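Local structure of alkane monooxygenase (Geobacillus thermodenitrificans, 3B9O) at residues Phe10-Val15 / Phe55-Val60; Glu27-Arg32 / Val381-Phe386; Ala279-Ile284 / Phe375-Tyr380. The protein is a flavin mononucleotide-binding monooxygenase of the luciferase-like family, built on a TIM-barrel fold. All coordinates share one frame; numbering follows the deposited sequence.

Overall arrangement
From the N terminus, the first barrel strand (6-12) opens contact 1, and the loop behind it, residues 27-32, opens contact 2. Contact 1 then closes as strand 53-57 pairs with the first strand, so contacts 1 and 2 cross along the chain. Contact 3 joins strand 276-285 to strand 374-378. Immediately afterwards contact 2 closes, when residues 381-386 reach back to the early loop; contact 3 thus lies wholly within the span of contact 2. Strand 374-378 also pairs with strand 6-12, through F10 N and L377 O, which places contacts 1 and 3 in the same closed sheet. Contact 2 ties the loop after strand 6-12 to the turn and helix start after strand 374-378.

Contact 1: Phe10-Val15 / Phe55-Val60; sequences FEMNCV and FLADVV. With FMN (flavin mononucleotide), chain C.
The rings of F10 and F55 stand side by side as an oblique pair, their planes at 60° and their centroids 5.7 Å apart. F55 CD2 comes in at the edge of the F10 ring, near its plane, and meets F10 CE1 at 3.6 Å. F245 adds an edge-to-face partner for each of the two rings. The pair belongs to the first two parallel strands of a TIM barrel. F10 CG swings anti to the backbone N (chi1 -164°), which sets its ring alongside that of F55. Between the strands, both peptide groups flanking E11 are used: its N donates to F55 O at 2.8 Å, and its O accepts from A57 N at 2.9 Å. The E11 carboxylate turns away from the neighbouring strand. Its OE1 accepts the N-H of M12 through the anti lone pair and also forms a salt bridge with R30, so that two donors hold one oxygen. Further along, the extended M12 chain runs beside A57, with SD 4.0 Å from A57 CB, and crosses V59 at about a right angle, bringing M12 CE within 3.7 Å of V59 CG2. Where the second strand gives way to a loop, the backbone binds flavin mononucleotide. D58 N makes a weak bond to the flavin O4, while D58 O accepts a hydrogen bond from the flavin N3 at 2.8 Å, with an angle of 165°.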
loop_
_atom_site.group_PDB
_atom_site.type_symbol
_atom_site.label_atom_id
_atom_site.label_comp_id
_atom_site.label_asym_id
_atom_site.label_seq_id
_atom_site.Cartn_x
_atom_site.Cartn_y
_atom_site.Cartn_z
ATOM N N PHE A 10 6.215 -4.660 2.930
ATOM C CA PHE A 10 5.716 -3.361 3.385
ATOM C C PHE A 10 6.880 -2.421 3.726
ATOM O O PHE A 10 7.745 -2.714 4.586
ATOM C CB PHE A 10 4.801 -3.519 4.593
ATOM C CG PHE A 10 3.954 -2.330 4.892
ATOM C CD1 PHE A 10 3.321 -1.624 3.874
ATOM C CD2 PHE A 10 3.747 -1.933 6.218
ATOM C CE1 PHE A 10 2.516 -0.525 4.162
ATOM C CE2 PHE A 10 2.909 -0.839 6.511
ATOM C CZ PHE A 10 2.292 -0.156 5.503
ATOM N N GLU A 11 6.887 -1.272 3.067
ATOM C CA GLU A 11 8.053 -0.382 3.158
ATOM C C GLU A 11 7.620 1.081 3.116
ATOM O O GLU A 11 6.469 1.390 2.844
ATOM C CB GLU A 11 9.010 -0.753 1.989
ATOM C CG GLU A 11 10.399 -0.190 1.958
ATOM C CD GLU A 11 11.186 -0.248 3.294
ATOM O OE1 GLU A 11 10.921 0.578 4.166
ATOM O OE2 GLU A 11 12.102 -1.059 3.439
ATOM N N MET A 12 8.553 1.980 3.408
ATOM C CA MET A 12 8.330 3.413 3.282
ATOM C C MET A 12 9.695 4.074 3.119
ATOM O O MET A 12 10.669 3.678 3.781
ATOM C CB MET A 12 7.597 3.999 4.524
ATOM C CG MET A 12 7.121 5.470 4.337
ATOM S SD MET A 12 5.981 5.952 5.658
ATOM C CE MET A 12 6.076 7.727 5.511
ATOM N N ASN A 13 9.727 5.126 2.287
ATOM C CA ASN A 13 10.953 5.853 1.977
ATOM C C ASN A 13 11.274 6.839 3.146
ATOM O O ASN A 13 11.213 8.063 2.981
ATOM C CB ASN A 13 10.772 6.616 0.656
ATOM C CG ASN A 13 12.072 7.046 0.040
ATOM O OD1 ASN A 13 12.085 7.580 -1.082
ATOM N ND2 ASN A 13 13.197 6.773 0.734
ATOM N N CYS A 14 11.611 6.288 4.304
ATOM C CA CYS A 14 11.912 7.089 5.499
ATOM C C CYS A 14 12.694 6.227 6.457
ATOM O O CYS A 14 13.002 5.089 6.136
ATOM C CB CYS A 14 10.636 7.614 6.177
ATOM S SG CYS A 14 9.511 6.323 6.880
ATOM N N VAL A 15 12.932 6.735 7.662
ATOM C CA VAL A 15 13.680 5.981 8.667
ATOM C C VAL A 15 12.742 5.112 9.506
ATOM O O VAL A 15 12.774 3.864 9.372
ATOM C CB VAL A 15 14.559 6.912 9.557
ATOM C CG1 VAL A 15 15.265 6.118 10.682
ATOM C CG2 VAL A 15 15.517 7.737 8.685
ATOM N N PHE A 55 5.415 -2.735 -1.422
ATOM C CA PHE A 55 4.279 -1.836 -1.150
ATOM C C PHE A 55 4.820 -0.659 -0.343
ATOM O O PHE A 55 5.273 -0.829 0.796
ATOM C CB PHE A 55 3.154 -2.598 -0.387
ATOM C CG PHE A 55 1.878 -1.800 -0.164
ATOM C CD1 PHE A 55 0.670 -2.251 -0.682
ATOM C CD2 PHE A 55 1.870 -0.625 0.579
ATOM C CE1 PHE A 55 -0.543 -1.529 -0.466
ATOM C CE2 PHE A 55 0.659 0.127 0.779
ATOM C CZ PHE A 55 -0.537 -0.343 0.269
ATOM N N LEU A 56 4.823 0.514 -0.953
ATOM C CA LEU A 56 5.391 1.705 -0.307
ATOM C C LEU A 56 4.275 2.586 0.263
ATOM O O LEU A 56 3.422 3.090 -0.481
ATOM C CB LEU A 56 6.255 2.497 -1.297
ATOM C CG LEU A 56 7.574 1.823 -1.643
ATOM C CD1 LEU A 56 7.974 2.215 -3.085
ATOM C CD2 LEU A 56 8.603 2.203 -0.607
ATOM N N ALA A 57 4.284 2.728 1.572
ATOM C CA ALA A 57 3.471 3.742 2.265
ATOM C C ALA A 57 4.045 5.140 1.972
ATOM O O ALA A 57 5.161 5.285 1.413
ATOM C CB ALA A 57 3.463 3.471 3.777
ATOM N N ASP A 58 3.281 6.166 2.321
ATOM C CA ASP A 58 3.751 7.535 2.204
ATOM C C ASP A 58 2.919 8.472 3.044
ATOM O O ASP A 58 1.734 8.208 3.313
ATOM C CB ASP A 58 3.649 8.053 0.768
ATOM C CG ASP A 58 4.459 9.324 0.557
ATOM O OD1 ASP A 58 5.549 9.489 1.201
ATOM O OD2 ASP A 58 4.006 10.152 -0.268
ATOM N N VAL A 59 3.535 9.583 3.426
ATOM C CA VAL A 59 2.795 10.708 4.026
ATOM C C VAL A 59 3.465 11.984 3.517
ATOM O O VAL A 59 4.689 12.008 3.281
ATOM C CB VAL A 59 2.840 10.719 5.624
ATOM C CG1 VAL A 59 2.159 9.495 6.243
ATOM C CG2 VAL A 59 4.288 10.935 6.166
ATOM N N VAL A 60 2.666 13.022 3.335
ATOM C CA VAL A 60 3.170 14.363 3.056
ATOM C C VAL A 60 2.885 15.298 4.251
ATOM O O VAL A 60 3.201 16.491 4.203
ATOM C CB VAL A 60 2.606 14.970 1.729
ATOM C CG1 VAL A 60 3.325 14.376 0.492
ATOM C CG2 VAL A 60 1.088 14.798 1.611
HETATM N N1 FMN C . -2.563 6.732 5.153
HETATM C C2 FMN C . -1.538 7.389 4.563
HETATM O O2 FMN C . -1.623 8.647 4.449
HETATM N N3 FMN C . -0.463 6.660 4.118
HETATM C C4 FMN C . -0.414 5.296 4.250
HETATM O O4 FMN C . 0.571 4.654 3.828
HETATM C C4A FMN C . -1.480 4.611 4.853
HETATM N N5 FMN C . -1.500 3.253 5.012
HETATM C C5A FMN C . -2.566 2.648 5.626
HETATM C C6 FMN C . -2.617 1.253 5.817
HETATM C C7 FMN C . -3.727 0.649 6.439
HETATM C C7M FMN C . -3.796 -0.848 6.656
HETATM C C8 FMN C . -4.791 1.431 6.863
HETATM C C8M FMN C . -5.987 0.796 7.535
HETATM C C9 FMN C . -4.754 2.819 6.684
HETATM C C9A FMN C . -3.648 3.437 6.071
HETATM N N10 FMN C . -3.617 4.784 5.900
HETATM C C10 FMN C . -2.558 5.377 5.311
HETATM C "C1'" FMN C . -4.730 5.648 6.347
HETATM C "C2'" FMN C . -5.658 5.953 5.158
HETATM O "O2'" FMN C . -5.156 5.370 3.954
HETATM C "C3'" FMN C . -5.918 7.443 4.884
HETATM O "O3'" FMN C . -4.713 8.239 4.881
HETATM C "C4'" FMN C . -7.055 8.030 5.750
HETATM O "O4'" FMN C . -6.650 9.224 6.427
HETATM C "C5'" FMN C . -7.633 7.065 6.792
HETATM O "O5'" FMN C . -8.711 6.417 6.129
HETATM P P FMN C . -10.030 5.900 6.886
HETATM O O1P FMN C . -10.347 6.992 7.894
HETATM O O2P FMN C . -11.009 5.747 5.760
HETATM O O3P FMN C . -9.634 4.621 7.600
HETATM O O HOH W 1 7.479 6.052 0.764
#

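Contact 2: Glu27-Arg32 / Val381-Phe386; sequences ENQRHR and VSPGTF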
loop_
_atom_site.group_PDB
_atom_site.type_symbol
_atom_site.label_atom_id
_atom_site.label_comp_id
_atom_site.label_asym_id
_atom_site.label_seq_id
_atom_site.Cartn_x
_atom_site.Cartn_y
_atom_site.Cartn_z
ATOM N N GLU A 27 21.565 -4.317 13.789
ATOM C CA GLU A 27 21.472 -5.050 12.540
ATOM C C GLU A 27 20.704 -4.264 11.466
ATOM O O GLU A 27 20.683 -4.665 10.323
ATOM C CB GLU A 27 20.837 -6.433 12.762
ATOM C CG GLU A 27 21.738 -7.451 13.490
ATOM C CD GLU A 27 22.993 -7.837 12.699
ATOM O OE1 GLU A 27 24.106 -7.462 13.134
ATOM O OE2 GLU A 27 22.877 -8.504 11.637
ATOM N N ASN A 28 20.137 -3.123 11.840
ATOM C CA ASN A 28 19.178 -2.405 11.013
ATOM C C ASN A 28 19.846 -1.530 9.969
ATOM O O ASN A 28 21.009 -1.162 10.093
ATOM C CB ASN A 28 18.269 -1.552 11.930
ATOM C CG ASN A 28 16.833 -1.475 11.436
ATOM O OD1 ASN A 28 15.904 -1.104 12.184
ATOM N ND2 ASN A 28 16.639 -1.828 10.195
ATOM N N GLN A 29 19.094 -1.200 8.932
ATOM C CA GLN A 29 19.590 -0.443 7.799
ATOM C C GLN A 29 18.674 0.727 7.401
ATOM O O GLN A 29 18.766 1.188 6.267
ATOM C CB GLN A 29 19.805 -1.405 6.621
ATOM C CG GLN A 29 21.056 -2.244 6.809
ATOM C CD GLN A 29 21.394 -3.134 5.637
ATOM O OE1 GLN A 29 22.110 -4.113 5.814
ATOM N NE2 GLN A 29 20.899 -2.803 4.442
ATOM N N ARG A 30 17.804 1.177 8.317
ATOM C CA ARG A 30 16.894 2.308 8.099
ATOM C C ARG A 30 17.587 3.611 7.698
ATOM O O ARG A 30 17.004 4.399 6.960
ATOM C CB ARG A 30 16.032 2.625 9.346
ATOM C CG ARG A 30 15.069 1.523 9.777
ATOM C CD ARG A 30 14.358 0.860 8.606
ATOM N NE ARG A 30 13.595 1.771 7.744
ATOM C CZ ARG A 30 12.993 1.403 6.606
ATOM N NH1 ARG A 30 13.060 0.137 6.183
ATOM N NH2 ARG A 30 12.345 2.319 5.864
ATOM N N HIS A 31 18.798 3.830 8.219
ATOM C CA HIS A 31 19.621 4.984 7.846
ATOM C C HIS A 31 20.068 4.923 6.382
ATOM O O HIS A 31 20.552 5.926 5.873
ATOM C CB HIS A 31 20.837 5.124 8.792
ATOM C CG HIS A 31 21.623 3.851 8.922
ATOM N ND1 HIS A 31 22.849 3.665 8.325
ATOM C CD2 HIS A 31 21.303 2.664 9.494
ATOM C CE1 HIS A 31 23.261 2.424 8.535
ATOM N NE2 HIS A 31 22.330 1.797 9.225
ATOM N N ARG A 32 19.917 3.765 5.718
ATOM C CA ARG A 32 20.213 3.624 4.275
ATOM C C ARG A 32 19.080 4.104 3.355
ATOM O O ARG A 32 19.182 3.988 2.133
ATOM C CB ARG A 32 20.567 2.170 3.910
ATOM C CG ARG A 32 21.810 1.645 4.663
ATOM C CD ARG A 32 22.276 0.343 4.076
ATOM N NE ARG A 32 22.765 0.476 2.684
ATOM C CZ ARG A 32 22.693 -0.493 1.764
ATOM N NH1 ARG A 32 22.168 -1.648 2.071
ATOM N NH2 ARG A 32 23.156 -0.315 0.535
ATOM N N VAL A 381 12.946 -5.176 11.496
ATOM C CA VAL A 381 14.321 -4.800 11.180
ATOM C C VAL A 381 14.547 -4.972 9.683
ATOM O O VAL A 381 13.969 -5.874 9.062
ATOM C CB VAL A 381 15.365 -5.592 12.108
ATOM C CG1 VAL A 381 15.416 -7.066 11.759
ATOM C CG2 VAL A 381 16.723 -5.009 12.016
ATOM N N SER A 382 15.334 -4.070 9.102
ATOM C CA SER A 382 15.744 -4.154 7.698
ATOM C C SER A 382 17.233 -4.514 7.562
ATOM O O SER A 382 18.085 -3.824 8.090
ATOM C CB SER A 382 15.495 -2.815 7.012
ATOM O OG SER A 382 14.131 -2.442 7.169
ATOM N N PRO A 383 17.555 -5.529 6.748
ATOM C CA PRO A 383 16.668 -6.405 5.987
ATOM C C PRO A 383 16.297 -7.720 6.685
ATOM O O PRO A 383 15.728 -8.589 6.037
ATOM C CB PRO A 383 17.520 -6.721 4.743
ATOM C CG PRO A 383 18.904 -6.829 5.322
ATOM C CD PRO A 383 18.967 -5.763 6.407
ATOM N N GLY A 384 16.610 -7.847 7.978
ATOM C CA GLY A 384 16.423 -9.084 8.715
ATOM C C GLY A 384 15.014 -9.673 8.617
ATOM O O GLY A 384 14.860 -10.878 8.368
ATOM N N THR A 385 13.962 -8.882 8.824
ATOM C CA THR A 385 12.640 -9.559 8.695
ATOM C C THR A 385 12.416 -10.189 7.329
ATOM O O THR A 385 11.996 -11.325 7.257
ATOM C CB THR A 385 11.366 -8.874 9.342
ATOM O OG1 THR A 385 10.149 -8.890 8.521
ATOM C CG2 THR A 385 11.618 -7.689 10.034
ATOM N N PHE A 386 12.722 -9.461 6.258
ATOM C CA PHE A 386 12.528 -10.001 4.910
ATOM C C PHE A 386 13.467 -11.194 4.642
ATOM O O PHE A 386 13.060 -12.213 4.066
ATOM C CB PHE A 386 12.732 -8.905 3.852
ATOM C CG PHE A 386 11.665 -7.820 3.845
ATOM C CD1 PHE A 386 11.985 -6.550 3.376
ATOM C CD2 PHE A 386 10.339 -8.076 4.231
ATOM C CE1 PHE A 386 11.011 -5.542 3.287
ATOM C CE2 PHE A 386 9.360 -7.048 4.206
ATOM C CZ PHE A 386 9.687 -5.787 3.716
HETATM O O HOH W 2 18.303 -6.524 9.804
#
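The turn leading into helix 384-399, with P383 at the N-cap position behind a cis peptide bond, packs S382 and P383 against N28, Q29 and R30. R30 makes the polar link: its NH1 donates to S382 OG at 3.0 Å, with an N-H...O angle of 153°, and the hydroxyl oxygen lies at the guanidinium edge, in its plane. Bends at chi2 and chi3 (-42° and -57°) fold the arginine chain back to this hydroxyl. The rest of the guanidinium is spoken for, since NE is hydrogen-bonded to V15 O and NH2 to C14 O, beside its salt bridge to E11. In the TIM barrel both segments come after a strand: 27-32 lies in the loop behind strand 6-12, ending in a 3-10 turn, and 381-386 leads from the neighbouring strand 374-378 into helix 384-399. Van der Waals contacts of the aliphatic parts complete the seam. N28 and V381 slide past each other in opposite directions, with N28 CB 3.8 Å from V381 CG2, while the Q29 and P383 side chains cross obliquely, Q29 CG passing 4.1 Å from P383 CD. A water bridges the segments, donating to E27 O at 3.1 Å and accepting from G384 N at 2.8 Å.

Contact 3: Ala279-Ile284 / Phe375-Tyr380; sequences AGICVI and FNLVQY
Strand segments 279-284 and 375-378 run parallel, their axes inclined at 33°. Three backbone bonds stitch them: N376 N to A279 O at 2.8 Å, I281 N to N376 O at 3.1 Å and V378 N to I281 O at 2.9 Å. It is one of the parallel strand pairings of the TIM barrel, whose last strand, 374-378, also pairs with the first. Alternation sorts the side chains. A279, I281, F375 and L377 face outward, where helix 356-370 covers I281 and F375 and helix 384-399 covers L377. On this face I281 leans across F375, its CG2 resting 3.6 Å from F375 CD2. With CG anti to the backbone N (chi1 179°) and a bend at chi2, L377 sets its CD1 branch against V283 CG2 at 3.8 Å, the two side chains meeting at about a right angle. The opposite face carries C282, N376 and V378, together with G280, which has no side chain. N376 OD1 is hydrogen-bonded there to N8 ND2, and the N376 side chain lies about 6 Å, nearest atoms, from the bound flavin mononucleotide. C282 SG packs against V378 CB at 3.6 Å. Beyond the strand, Y380 turns back toward the neighbouring segment, its hydroxyl hydrogen-bonded to L344 O. C282 SG makes an oblique sulfur-aromatic contact with the Y380 ring, 35° off the ring normal, and I284 CD1 closes on Y380 CE2 at 3.4 Å.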
loop_
_atom_site.group_PDB
_atom_site.type_symbol
_atom_site.label_atom_id
_atom_site.label_comp_id
_atom_site.label_asym_id
_atom_site.label_seq_id
_atom_site.Cartn_x
_atom_site.Cartn_y
_atom_site.Cartn_z
ATOM N N ALA A 279 -4.084 -8.625 4.454
ATOM C CA ALA A 279 -3.911 -8.316 5.858
ATOM C C ALA A 279 -2.469 -7.920 6.112
ATOM O O ALA A 279 -1.587 -8.270 5.326
ATOM C CB ALA A 279 -4.283 -9.535 6.707
ATOM N N GLY A 280 -2.214 -7.153 7.174
ATOM C CA GLY A 280 -0.833 -6.927 7.612
ATOM C C GLY A 280 -0.410 -8.124 8.463
ATOM O O GLY A 280 -1.251 -8.821 9.060
ATOM N N ILE A 281 0.893 -8.401 8.492
ATOM C CA ILE A 281 1.446 -9.416 9.392
ATOM C C ILE A 281 2.895 -9.053 9.691
ATOM O O ILE A 281 3.625 -8.591 8.818
ATOM C CB ILE A 281 1.345 -10.880 8.797
ATOM C CG1 ILE A 281 1.822 -11.929 9.849
ATOM C CG2 ILE A 281 2.081 -10.996 7.497
ATOM C CD1 ILE A 281 1.404 -13.364 9.568
ATOM N N CYS A 282 3.289 -9.221 10.946
ATOM C CA CYS A 282 4.687 -9.134 11.340
ATOM C C CYS A 282 5.151 -10.550 11.669
ATOM O O CYS A 282 4.445 -11.306 12.342
ATOM C CB CYS A 282 4.876 -8.235 12.564
ATOM S SG CYS A 282 4.019 -6.644 12.561
ATOM N N VAL A 283 6.308 -10.939 11.144
ATOM C CA VAL A 283 6.768 -12.309 11.295
ATOM C C VAL A 283 8.131 -12.260 11.975
ATOM O O VAL A 283 9.008 -11.519 11.543
ATOM C CB VAL A 283 6.884 -13.049 9.920
ATOM C CG1 VAL A 283 7.603 -14.363 10.103
ATOM C CG2 VAL A 283 5.453 -13.247 9.268
ATOM N N ILE A 284 8.288 -13.021 13.056
ATOM C CA ILE A 284 9.584 -13.200 13.677
ATOM C C ILE A 284 9.787 -14.708 13.697
ATOM O O ILE A 284 9.079 -15.455 14.427
ATOM C CB ILE A 284 9.649 -12.641 15.118
ATOM C CG1 ILE A 284 9.418 -11.120 15.154
ATOM C CG2 ILE A 284 11.013 -13.027 15.771
ATOM C CD1 ILE A 284 9.039 -10.574 16.580
ATOM N N PHE A 375 -0.874 -10.936 2.131
ATOM C CA PHE A 375 -0.364 -10.194 3.261
ATOM C C PHE A 375 0.583 -9.085 2.827
ATOM O O PHE A 375 1.379 -9.247 1.875
ATOM C CB PHE A 375 0.400 -11.129 4.239
ATOM C CG PHE A 375 -0.469 -12.194 4.870
ATOM C CD1 PHE A 375 -0.674 -13.407 4.216
ATOM C CD2 PHE A 375 -1.114 -11.957 6.076
ATOM C CE1 PHE A 375 -1.473 -14.403 4.774
ATOM C CE2 PHE A 375 -1.897 -12.959 6.669
ATOM C CZ PHE A 375 -2.082 -14.178 5.999
ATOM N N ASN A 376 0.544 -7.992 3.570
ATOM C CA ASN A 376 1.649 -7.033 3.529
ATOM C C ASN A 376 2.557 -7.358 4.702
ATOM O O ASN A 376 2.108 -7.286 5.868
ATOM C CB ASN A 376 1.182 -5.591 3.666
ATOM C CG ASN A 376 0.697 -4.999 2.379
ATOM O OD1 ASN A 376 0.784 -5.600 1.307
ATOM N ND2 ASN A 376 0.162 -3.776 2.480
ATOM N N LEU A 377 3.789 -7.764 4.403
ATOM C CA LEU A 377 4.750 -8.099 5.440
ATOM C C LEU A 377 5.429 -6.835 6.041
ATOM O O LEU A 377 6.208 -6.127 5.376
ATOM C CB LEU A 377 5.767 -9.138 4.937
ATOM C CG LEU A 377 6.892 -9.603 5.889
ATOM C CD1 LEU A 377 6.355 -10.252 7.168
ATOM C CD2 LEU A 377 7.802 -10.578 5.160
ATOM N N VAL A 378 5.126 -6.614 7.319
ATOM C CA VAL A 378 5.590 -5.499 8.095
ATOM C C VAL A 378 6.976 -5.840 8.669
ATOM O O VAL A 378 7.202 -6.978 9.142
ATOM C CB VAL A 378 4.589 -5.184 9.276
ATOM C CG1 VAL A 378 5.056 -3.959 10.092
ATOM C CG2 VAL A 378 3.149 -4.961 8.732
ATOM N N GLN A 379 7.883 -4.860 8.642
ATOM C CA GLN A 379 9.253 -5.056 9.127
ATOM C C GLN A 379 9.466 -4.604 10.576
ATOM O O GLN A 379 8.974 -3.564 10.974
ATOM C CB GLN A 379 10.227 -4.282 8.242
ATOM C CG GLN A 379 10.179 -4.685 6.756
ATOM C CD GLN A 379 11.102 -3.801 5.934
ATOM O OE1 GLN A 379 10.646 -2.879 5.256
ATOM N NE2 GLN A 379 12.389 -4.049 6.016
ATOM N N TYR A 380 10.221 -5.389 11.335
ATOM C CA TYR A 380 10.786 -4.930 12.595
ATOM C C TYR A 380 12.233 -4.488 12.393
ATOM O O TYR A 380 12.699 -3.575 13.069
ATOM C CB TYR A 380 10.785 -6.039 13.647
ATOM C CG TYR A 380 9.442 -6.375 14.230
ATOM C CD1 TYR A 380 8.674 -5.417 14.887
ATOM C CD2 TYR A 380 8.964 -7.680 14.188
ATOM C CE1 TYR A 380 7.414 -5.739 15.458
ATOM C CE2 TYR A 380 7.720 -8.018 14.756
ATOM C CZ TYR A 380 6.958 -7.033 15.394
ATOM O OH TYR A 380 5.725 -7.350 15.938
#